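Local coordinates for sulfur carrier protein ThiS adenylyltransferase (Escherichia coli, PDB 1ZUD), which adenylates the C-terminal glycine of the sulfur carrier protein ThiS with ATP, a step in building the thiazole of thiamin, at residues C[127-130]-C[131-134]; C[201-204]-C[205-209]; C[65-68]-C[69-72]; C[84-87]-C[88-92]. All coordinates share one frame; numbering follows the deposited sequence. Where two conformers were deposited one is given.

Interaction 1. Residues C[127-130]-C[131-134]; sequences DNMA and TRQE
Thr131 meets Asn128 twice: Asn128 is the N-cap residue of helix 129-141, and its side chain caps Thr131. Asn128 OD1 takes the backbone N of Thr131 at 3.0 Å in a nearly straight bond (169°), the donor standing well above the carbonyl plane, and also takes Thr131 OG1 at 2.9 Å, from a donor tilted only moderately from that plane. The hydroxyl reaches the cap because OG1 sits beside its own backbone N, anti to the carbonyl carbon (chi1 -55°). Two bonds thus grip one oxygen. The amide's other end is steadied as well: Asn128 ND2 gives a bond to Asp127 OD2 (2.8 Å), which helps hold the amide in this rotation.

Arg132 lies alongside the first turn. Its N bonds to Asn128 O at 3.2 Å, its CG rests 3.3 Å from the same oxygen, and its CD comes up to Met129 CE. The extended chain carries the guanidinium past the cap to a salt bridge with Asp124, and NE to a bond with Ala64 O of the ThiS chain. Ala130 contributes its carbonyl, which receives Glu134 N at 3.1 Å, while Met129 O holds Gln133 N at 2.8 Å. Asp127 to Thr131 belong to the ATP-binding site, so the capped end of the helix is itself part of the site.

This is the crossing helix of the beta-alpha-beta unit made with strands 121-124 and 146-152. Arg132 packs on Thr148 and Ser150 of the latter strand, helix 170-173 meets Met129 and Gln133 through Tyr170, and Glu134 bonds to Thr108 and Gly109.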
loop_
_atom_site.group_PDB
_atom_site.type_symbol
_atom_site.label_atom_id
_atom_site.label_comp_id
_atom_site.label_asym_id
_atom_site.label_seq_id
_atom_site.Cartn_x
_atom_site.Cartn_y
_atom_site.Cartn_z
ATOM N N ASP C 127 -1.192 -14.854 -11.608
ATOM C CA ASP C 127 -1.303 -13.862 -12.667
ATOM C C ASP C 127 -2.220 -14.247 -13.819
ATOM O O ASP C 127 -2.026 -13.745 -14.931
ATOM C CB ASP C 127 0.078 -13.635 -13.272
ATOM C CG ASP C 127 0.616 -14.917 -13.896
ATOM O OD1 ASP C 127 1.786 -14.951 -14.319
ATOM O OD2 ASP C 127 -0.159 -15.910 -13.965
ATOM N N ASN C 128 -3.160 -15.156 -13.611
ATOM C CA ASN C 128 -4.086 -15.430 -14.716
ATOM C C ASN C 128 -5.424 -15.916 -14.135
ATOM O O ASN C 128 -5.446 -16.521 -13.060
ATOM C CB ASN C 128 -3.488 -16.449 -15.689
ATOM C CG ASN C 128 -3.269 -17.777 -15.047
ATOM O OD1 ASN C 128 -4.141 -18.661 -15.092
ATOM N ND2 ASN C 128 -2.111 -17.932 -14.413
ATOM N N MET C 129 -6.504 -15.637 -14.855
ATOM C CA MET C 129 -7.859 -15.965 -14.444
ATOM C C MET C 129 -8.088 -17.431 -14.142
ATOM O O MET C 129 -8.673 -17.757 -13.133
ATOM C CB MET C 129 -8.868 -15.587 -15.538
ATOM C CG MET C 129 -8.790 -14.173 -16.019
ATOM S SD MET C 129 -10.116 -13.310 -15.238
ATOM C CE MET C 129 -9.265 -12.907 -13.821
ATOM N N ALA C 130 -7.632 -18.308 -15.028
ATOM C CA ALA C 130 -7.885 -19.739 -14.837
ATOM C C ALA C 130 -7.372 -20.261 -13.500
ATOM O O ALA C 130 -8.085 -20.988 -12.803
ATOM C CB ALA C 130 -7.292 -20.559 -16.005
ATOM N N THR C 131 -6.115 -19.951 -13.164
ATOM C CA THR C 131 -5.577 -20.364 -11.884
ATOM C C THR C 131 -6.348 -19.709 -10.718
ATOM O O THR C 131 -6.636 -20.351 -9.712
ATOM C CB THR C 131 -4.090 -19.945 -11.788
ATOM O OG1 THR C 131 -3.400 -20.486 -12.918
ATOM C CG2 THR C 131 -3.459 -20.480 -10.551
ATOM N N ARG C 132 -6.658 -18.418 -10.845
ATOM C CA ARG C 132 -7.382 -17.750 -9.797
ATOM C C ARG C 132 -8.743 -18.422 -9.610
ATOM O O ARG C 132 -9.179 -18.608 -8.474
ATOM C CB ARG C 132 -7.562 -16.251 -10.115
ATOM C CG ARG C 132 -6.240 -15.395 -10.033
ATOM C CD ARG C 132 -6.474 -13.973 -10.551
ATOM N NE ARG C 132 -5.276 -13.131 -10.493
ATOM C CZ ARG C 132 -4.806 -12.575 -9.371
ATOM N NH1 ARG C 132 -5.415 -12.763 -8.194
ATOM N NH2 ARG C 132 -3.746 -11.795 -9.419
ATOM N N GLN C 133 -9.420 -18.785 -10.692
ATOM C CA GLN C 133 -10.718 -19.457 -10.479
ATOM C C GLN C 133 -10.534 -20.809 -9.773
ATOM O O GLN C 133 -11.335 -21.172 -8.885
ATOM C CB GLN C 133 -11.450 -19.671 -11.818
ATOM C CG GLN C 133 -11.807 -18.381 -12.500
ATOM C CD GLN C 133 -13.016 -17.705 -11.862
ATOM O OE1 GLN C 133 -13.520 -18.156 -10.831
ATOM N NE2 GLN C 133 -13.474 -16.604 -12.472
ATOM N N GLU C 134 -9.449 -21.536 -10.112
ATOM C CA GLU C 134 -9.220 -22.844 -9.501
ATOM C C GLU C 134 -8.963 -22.705 -7.993
ATOM O O GLU C 134 -9.422 -23.509 -7.202
ATOM C CB GLU C 134 -8.035 -23.618 -10.185
ATOM C CG GLU C 134 -8.302 -25.155 -10.199
ATOM C CD GLU C 134 -7.065 -26.080 -10.370
ATOM O OE1 GLU C 134 -6.096 -25.706 -11.062
ATOM O OE2 GLU C 134 -7.086 -27.211 -9.827
#

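Interaction 2. Residues C[201-204]-C[205-209]; sequences QALE and AIKLL
The salt bridge between Glu204 and Lys207, three residues on along helix 191-210, is the side-chain polar part of this contact. The two side chains run side by side, pointing the same way. Lys207 NZ meets Glu204 OE1 at 2.9 Å on the syn side, 31° out of the carboxylate plane, and keeps a weak second bond to OE2 at 3.3 Å. Both chains have to bend for this: Glu204 turns at chi2 (-52°) and Lys207 at chi3 (-63°). Each charge also has further partners. Glu204 OE1 forms a salt bridge with Arg220 and a hydrogen bond with Ser227 OG of the second subunit, and Lys207 NZ bonds to Thr214 and to Gly224 O of that subunit. Replacing the carboxylate of Glu204 by an alanine's methyl is likely to leave Lys207 and Arg220 without their common partner and open a gap in this buried part of the dimer interface.

The nonpolar contact is lighter: Leu203 CD2 approaches Lys207 CG at 4.2 Å. Ile206 CG1, an alkyl carbon, rests on the carbonyl oxygen of Ala202 (3.3 Å).

The backbone supplies the regular helical ladder: Ala205 N to Gln201 O, Ile206 N to Ala202 O, Lys207 N to Leu203 O, and Leu208 N to Glu204 O, the last at 2.9 Å.

The helix is packed on several sides. Ala202 and Ile206 lean on Leu47 of helix 40-50, Glu204 and Ala205 touch Ile147 of strand 146-152, Leu209 reaches Val121 of strand 121-124, and the second subunit brings Phe222 against Leu203 and Phe154 against Lys207.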
loop_
_atom_site.group_PDB
_atom_site.type_symbol
_atom_site.label_atom_id
_atom_site.label_comp_id
_atom_site.label_asym_id
_atom_site.label_seq_id
_atom_site.Cartn_x
_atom_site.Cartn_y
_atom_site.Cartn_z
ATOM N N GLN C 201 -2.148 -7.518 1.225
ATOM C CA GLN C 201 -2.542 -8.903 1.425
ATOM C C GLN C 201 -1.928 -9.413 2.740
ATOM O O GLN C 201 -2.601 -10.077 3.498
ATOM C CB GLN C 201 -2.026 -9.784 0.292
ATOM C CG GLN C 201 -2.806 -9.587 -0.978
ATOM C CD GLN C 201 -2.321 -10.540 -2.036
ATOM O OE1 GLN C 201 -1.329 -10.250 -2.697
ATOM N NE2 GLN C 201 -2.997 -11.685 -2.191
ATOM N N ALA C 202 -0.639 -9.144 2.997
ATOM C CA ALA C 202 -0.038 -9.581 4.282
ATOM C C ALA C 202 -0.794 -8.985 5.493
ATOM O O ALA C 202 -1.033 -9.656 6.509
ATOM C CB ALA C 202 1.528 -9.125 4.338
ATOM N N LEU C 203 -1.079 -7.691 5.417
ATOM C CA LEU C 203 -1.806 -7.006 6.458
ATOM C C LEU C 203 -3.150 -7.749 6.741
ATOM O O LEU C 203 -3.507 -7.989 7.893
ATOM C CB LEU C 203 -2.175 -5.571 6.025
ATOM C CG LEU C 203 -2.160 -4.436 7.092
ATOM C CD1 LEU C 203 -3.103 -3.319 6.626
ATOM C CD2 LEU C 203 -2.444 -4.856 8.538
ATOM N N GLU C 204 -3.899 -8.056 5.693
ATOM C CA GLU C 204 -5.215 -8.725 5.888
ATOM C C GLU C 204 -4.993 -10.101 6.548
ATOM O O GLU C 204 -5.766 -10.553 7.392
ATOM C CB GLU C 204 -5.915 -8.849 4.502
ATOM C CG GLU C 204 -6.367 -7.468 3.946
ATOM C CD GLU C 204 -7.199 -6.671 4.951
ATOM O OE1 GLU C 204 -7.095 -5.413 5.024
ATOM O OE2 GLU C 204 -7.961 -7.318 5.703
ATOM N N ALA C 205 -3.903 -10.760 6.190
ATOM C CA ALA C 205 -3.615 -12.079 6.756
ATOM C C ALA C 205 -3.318 -12.027 8.235
ATOM O O ALA C 205 -3.775 -12.874 9.017
ATOM C CB ALA C 205 -2.432 -12.761 6.015
ATOM N N ILE C 206 -2.571 -11.027 8.634
ATOM C CA ILE C 206 -2.224 -10.878 10.031
ATOM C C ILE C 206 -3.453 -10.576 10.848
ATOM O O ILE C 206 -3.601 -11.105 11.944
ATOM C CB ILE C 206 -1.182 -9.744 10.200
ATOM C CG1 ILE C 206 0.121 -10.214 9.519
ATOM C CG2 ILE C 206 -0.928 -9.438 11.671
ATOM C CD1 ILE C 206 1.102 -9.097 9.220
ATOM N N LYS C 207 -4.321 -9.731 10.318
ATOM C CA LYS C 207 -5.559 -9.400 11.036
ATOM C C LYS C 207 -6.448 -10.640 11.158
ATOM O O LYS C 207 -7.020 -10.907 12.253
ATOM C CB LYS C 207 -6.331 -8.256 10.333
ATOM C CG LYS C 207 -5.626 -6.887 10.480
ATOM C CD LYS C 207 -6.473 -5.736 9.923
ATOM C CE LYS C 207 -6.692 -5.922 8.414
ATOM N NZ LYS C 207 -7.525 -4.815 7.878
ATOM N N LEU C 208 -6.555 -11.399 10.063
ATOM C CA LEU C 208 -7.407 -12.574 10.108
ATOM C C LEU C 208 -6.854 -13.614 11.068
ATOM O O LEU C 208 -7.606 -14.182 11.869
ATOM C CB LEU C 208 -7.548 -13.205 8.736
ATOM C CG LEU C 208 -8.066 -14.645 8.804
ATOM C CD1 LEU C 208 -9.577 -14.654 8.995
ATOM C CD2 LEU C 208 -7.704 -15.340 7.543
ATOM N N LEU C 209 -5.539 -13.874 11.007
ATOM C CA LEU C 209 -4.949 -14.872 11.865
ATOM C C LEU C 209 -4.875 -14.445 13.333
ATOM O O LEU C 209 -4.926 -15.281 14.225
ATOM C CB LEU C 209 -3.559 -15.249 11.362
ATOM C CG LEU C 209 -3.561 -15.852 9.934
ATOM C CD1 LEU C 209 -2.121 -15.898 9.409
ATOM C CD2 LEU C 209 -4.177 -17.209 9.944
#

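Interaction 3. Residues C[65-68]-C[69-72]; sequences LSNL and QRQI
Gln69 N lies 3.1 Å from Asn67 O, the angle too poor for a bond; it gives weakly to water 1, which donates to Leu65 O. The Gln69 side chain bends at chi2, bringing OE1 to Arg70 NH1 at 3.0 Å, while its NE2 goes to Val189 O and to Gln12 of the second subunit.

Arg70, a residue of the ATP-binding site, bonds through its N to Asn67 O at 3.0 Å, from above the carbonyl plane. With CG wedged between the backbone N and the carbonyl carbon (chi1 63°), the extended chain swings back so that NH1 meets Ser66 O at 3.0 Å, at the guanidinium edge. NH2 gives to water 2, which also accepts from Asn67 ND2 and pairs with Ser66 OG; Asn67 OD1 accepts from His64 N. A leucine at Arg70 would probably leave Ser66 O and Gln69 OE1 without this donor, and water 2 less firmly placed.

Gln71 N is the second donor to Asn67 O, at 2.9 Å. The two side chains cross obliquely, yet their amide planes are only 23° apart; Gln71 OE1 lies 3.4 Å from Asn67 CB and bonds to Lys83, and NE2 sits 3.5 Å above the Arg70 guanidinium plane, offset toward its rim.

The turn lies between strand 54-58 and helix 83-94; Gln71 rests on Thr41 of helix 40-50, and Met7 of the second subunit packs against Ser66.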
loop_
_atom_site.group_PDB
_atom_site.type_symbol
_atom_site.label_atom_id
_atom_site.label_comp_id
_atom_site.label_asym_id
_atom_site.label_seq_id
_atom_site.Cartn_x
_atom_site.Cartn_y
_atom_site.Cartn_z
ATOM N N LEU C 65 16.030 -11.627 -15.004
ATOM C CA LEU C 65 16.509 -10.283 -14.715
ATOM C C LEU C 65 15.371 -9.259 -14.668
ATOM O O LEU C 65 15.377 -8.367 -13.824
ATOM C CB LEU C 65 17.556 -9.858 -15.781
ATOM C CG LEU C 65 17.941 -8.386 -15.815
ATOM C CD1 LEU C 65 18.611 -7.992 -14.450
ATOM C CD2 LEU C 65 18.882 -8.156 -17.012
ATOM N N SER C 66 14.412 -9.380 -15.587
ATOM C CA SER C 66 13.305 -8.416 -15.628
ATOM C C SER C 66 12.360 -8.487 -14.401
ATOM O O SER C 66 11.528 -7.607 -14.197
ATOM C CB SER C 66 12.503 -8.597 -16.911
ATOM O OG SER C 66 11.783 -9.801 -16.831
ATOM N N ASN C 67 12.488 -9.530 -13.600
ATOM C CA ASN C 67 11.716 -9.682 -12.354
ATOM C C ASN C 67 12.120 -8.694 -11.261
ATOM O O ASN C 67 11.301 -8.274 -10.447
ATOM C CB ASN C 67 11.988 -11.052 -11.703
ATOM C CG ASN C 67 11.474 -12.227 -12.515
ATOM O OD1 ASN C 67 11.790 -13.360 -12.178
ATOM N ND2 ASN C 67 10.674 -11.967 -13.568
ATOM N N LEU C 68 13.411 -8.360 -11.226
ATOM C CA LEU C 68 13.953 -7.576 -10.155
ATOM C C LEU C 68 13.335 -6.210 -9.968
ATOM O O LEU C 68 13.347 -5.703 -8.862
ATOM C CB LEU C 68 15.500 -7.483 -10.303
ATOM C CG LEU C 68 16.187 -8.886 -10.432
ATOM C CD1 LEU C 68 17.782 -8.771 -10.360
ATOM C CD2 LEU C 68 15.722 -9.825 -9.269
ATOM N N GLN C 69 12.759 -5.636 -11.014
ATOM C CA GLN C 69 12.146 -4.323 -10.879
ATOM C C GLN C 69 10.981 -4.356 -9.876
ATOM O O GLN C 69 10.553 -3.306 -9.386
ATOM C CB GLN C 69 11.673 -3.874 -12.273
ATOM C CG GLN C 69 10.802 -2.663 -12.337
ATOM C CD GLN C 69 9.325 -3.091 -12.569
ATOM O OE1 GLN C 69 9.027 -4.285 -12.590
ATOM N NE2 GLN C 69 8.438 -2.134 -12.745
ATOM N N ARG C 70 10.439 -5.539 -9.571
ATOM C CA ARG C 70 9.300 -5.551 -8.620
ATOM C C ARG C 70 9.293 -6.693 -7.644
ATOM O O ARG C 70 8.520 -6.695 -6.694
ATOM C CB ARG C 70 7.949 -5.542 -9.403
ATOM C CG ARG C 70 7.709 -6.762 -10.267
ATOM C CD ARG C 70 6.671 -6.531 -11.372
ATOM N NE ARG C 70 6.631 -7.686 -12.280
ATOM C CZ ARG C 70 7.621 -7.990 -13.109
ATOM N NH1 ARG C 70 8.702 -7.205 -13.165
ATOM N NH2 ARG C 70 7.573 -9.106 -13.828
ATOM N N GLN C 71 10.125 -7.702 -7.873
ATOM C CA GLN C 71 10.139 -8.875 -6.985
ATOM C C GLN C 71 11.350 -8.732 -6.077
ATOM O O GLN C 71 12.405 -9.345 -6.331
ATOM C CB GLN C 71 10.193 -10.120 -7.854
ATOM C CG GLN C 71 8.893 -10.170 -8.754
ATOM C CD GLN C 71 8.858 -11.282 -9.761
ATOM O OE1 GLN C 71 9.551 -12.290 -9.627
ATOM N NE2 GLN C 71 7.986 -11.138 -10.756
ATOM N N ILE C 72 11.141 -7.929 -5.030
ATOM C CA ILE C 72 12.122 -7.475 -4.033
ATOM C C ILE C 72 12.822 -8.460 -3.136
ATOM O O ILE C 72 13.728 -8.081 -2.383
ATOM C CB ILE C 72 11.505 -6.392 -3.111
ATOM C CG1 ILE C 72 10.420 -7.026 -2.229
ATOM C CG2 ILE C 72 10.951 -5.242 -3.950
ATOM C CD1 ILE C 72 9.688 -6.035 -1.361
HETATM O O HOH W 1 14.354 -5.824 -13.111
HETATM O O HOH W 2 9.496 -10.075 -15.459
#

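Interaction 4. Residues C[84-87]-C[88-92]; sequences SQVS and QQRLT
Helix 83-94 is the crossing helix of a beta-alpha-beta crossover between the neighbouring parallel strands 54-58 and 99-103 of the Rossmann-like sheet, and this contact spans two of its turns. On one side Gln85 and Gln89 lie side by side, their amide planes 40° apart. Gln85 CG is the part that touches, 3.7 Å from Gln89 NE2. The two oxygens share an outside partner, since the OE1 atoms of both residues bond to Arg81, which is consistent with the chains pointing the same way. They reach it from different starts: Gln85 sets CG anti to its N (chi1 166°), whereas Gln89 turns CG beside its N (chi1 -65°).

Round the helix, Val86 CG1 approaches Arg90 CG at 4.3 Å, and Val86 also meets Phe74 of the preceding loop. Arg90 bends at chi2, its end leading away to Thr75. In one of its two conformers, Gln88 NE2 bonds to Leu100 O of strand 99-103.

Backbone bonds run throughout: Gln88 N to Ser84 O, Gln89 N to Gln85 O, and Arg90 N to Val86 O at 2.8 Å. Ser84 sends OG to Gln104, and Ser87 turns OG back onto Lys83 O, one turn earlier. On the buried face Leu91 packs against Ala44, Leu45 and Ala48 of helix 40-50; its N donates to Ser87 O at 2.9 Å, and its CG lies 3.1 Å from that same oxygen.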
loop_
_atom_site.group_PDB
_atom_site.type_symbol
_atom_site.label_atom_id
_atom_site.label_comp_id
_atom_site.label_asym_id
_atom_site.label_seq_id
_atom_site.Cartn_x
_atom_site.Cartn_y
_atom_site.Cartn_z
ATOM N N SER C 84 10.701 -20.675 -5.755
ATOM C CA SER C 84 10.309 -21.132 -4.412
ATOM C C SER C 84 11.535 -21.498 -3.552
ATOM O O SER C 84 11.569 -21.248 -2.336
ATOM C CB SER C 84 9.293 -22.299 -4.507
ATOM O OG SER C 84 9.913 -23.512 -4.876
ATOM N N GLN C 85 12.567 -22.041 -4.185
ATOM C CA GLN C 85 13.783 -22.409 -3.449
ATOM C C GLN C 85 14.529 -21.175 -2.970
ATOM O O GLN C 85 14.964 -21.109 -1.810
ATOM C CB GLN C 85 14.692 -23.256 -4.343
ATOM C CG GLN C 85 16.150 -23.435 -3.842
ATOM C CD GLN C 85 17.034 -24.165 -4.882
ATOM O OE1 GLN C 85 18.168 -23.750 -5.155
ATOM N NE2 GLN C 85 16.513 -25.245 -5.457
ATOM N N VAL C 86 14.727 -20.216 -3.881
ATOM C CA VAL C 86 15.397 -18.954 -3.576
ATOM C C VAL C 86 14.633 -18.218 -2.457
ATOM O O VAL C 86 15.233 -17.679 -1.531
ATOM C CB VAL C 86 15.447 -18.021 -4.860
ATOM C CG1 VAL C 86 15.869 -16.616 -4.491
ATOM C CG2 VAL C 86 16.412 -18.610 -5.923
ATOM N N SER C 87 13.307 -18.174 -2.573
ATOM C CA SER C 87 12.438 -17.512 -1.586
ATOM C C SER C 87 12.597 -18.169 -0.214
ATOM O O SER C 87 12.749 -17.480 0.793
ATOM C CB SER C 87 10.946 -17.611 -2.021
ATOM O OG SER C 87 10.680 -16.835 -3.201
ATOM N N GLN C 88 12.556 -19.501 -0.182
ATOM C CA GLN C 88 12.722 -20.242 1.083
ATOM C C GLN C 88 14.099 -19.897 1.667
ATOM O O GLN C 88 14.202 -19.596 2.859
ATOM C CB GLN C 88 12.614 -21.767 0.804
ATOM C CG GLN C 88 12.898 -22.764 1.971
ATOM C CD GLN C 88 12.833 -24.222 1.498
ATOM O OE1 GLN C 88 13.505 -24.614 0.532
ATOM N NE2 GLN C 88 12.006 -25.030 2.162
ATOM N N GLN C 89 15.138 -19.844 0.831
ATOM C CA GLN C 89 16.475 -19.545 1.369
ATOM C C GLN C 89 16.621 -18.108 1.868
ATOM O O GLN C 89 17.182 -17.844 2.922
ATOM C CB GLN C 89 17.531 -19.842 0.285
ATOM C CG GLN C 89 17.560 -21.316 -0.029
ATOM C CD GLN C 89 18.558 -21.697 -1.105
ATOM O OE1 GLN C 89 19.143 -20.834 -1.768
ATOM N NE2 GLN C 89 18.740 -22.998 -1.300
ATOM N N ARG C 90 16.115 -17.158 1.089
ATOM C CA ARG C 90 16.209 -15.776 1.518
ATOM C C ARG C 90 15.370 -15.494 2.778
ATOM O O ARG C 90 15.798 -14.762 3.679
ATOM C CB ARG C 90 15.787 -14.864 0.382
ATOM C CG ARG C 90 16.851 -14.811 -0.719
ATOM C CD ARG C 90 18.253 -14.738 -0.073
ATOM N NE ARG C 90 19.359 -14.562 -1.015
ATOM C CZ ARG C 90 19.391 -13.623 -1.954
ATOM N NH1 ARG C 90 18.373 -12.777 -2.079
ATOM N NH2 ARG C 90 20.438 -13.535 -2.767
ATOM N N LEU C 91 14.180 -16.078 2.842
ATOM C CA LEU C 91 13.309 -15.848 3.985
ATOM C C LEU C 91 13.877 -16.508 5.252
ATOM O O LEU C 91 13.704 -15.980 6.353
ATOM C CB LEU C 91 11.888 -16.367 3.675
ATOM C CG LEU C 91 11.086 -15.566 2.609
ATOM C CD1 LEU C 91 9.849 -16.353 2.247
ATOM C CD2 LEU C 91 10.696 -14.174 3.124
ATOM N N THR C 92 14.544 -17.650 5.142
ATOM C CA THR C 92 15.080 -18.178 6.381
ATOM C C THR C 92 16.200 -17.280 6.891
ATOM O O THR C 92 16.459 -17.282 8.092
ATOM C CB THR C 92 15.561 -19.687 6.337
ATOM O OG1 THR C 92 16.989 -19.772 6.408
ATOM C CG2 THR C 92 15.030 -20.401 5.165
#

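Interactions 2 and 3 are buried and both meet the second subunit, whereas interactions 1 and 4 are partly open, interaction 1 facing the ThiS chain. Interactions 2 and 4 each lie wholly within a helix, and both helices lean on helix 40-50, as does the turn of interaction 3. Interaction 1 shares its strand neighbours, 121-124 and 146-152, with interaction 2. The chemistry follows the place: a capping asparagine and an arginine-bound turn at the ATP-binding residues in interactions 1 and 3, a charged pair in the dimer interface in interaction 2, and two neutral amides side by side in interaction 4, where interaction 3 is the nearest of the others, about 7 Å away between nearest atoms.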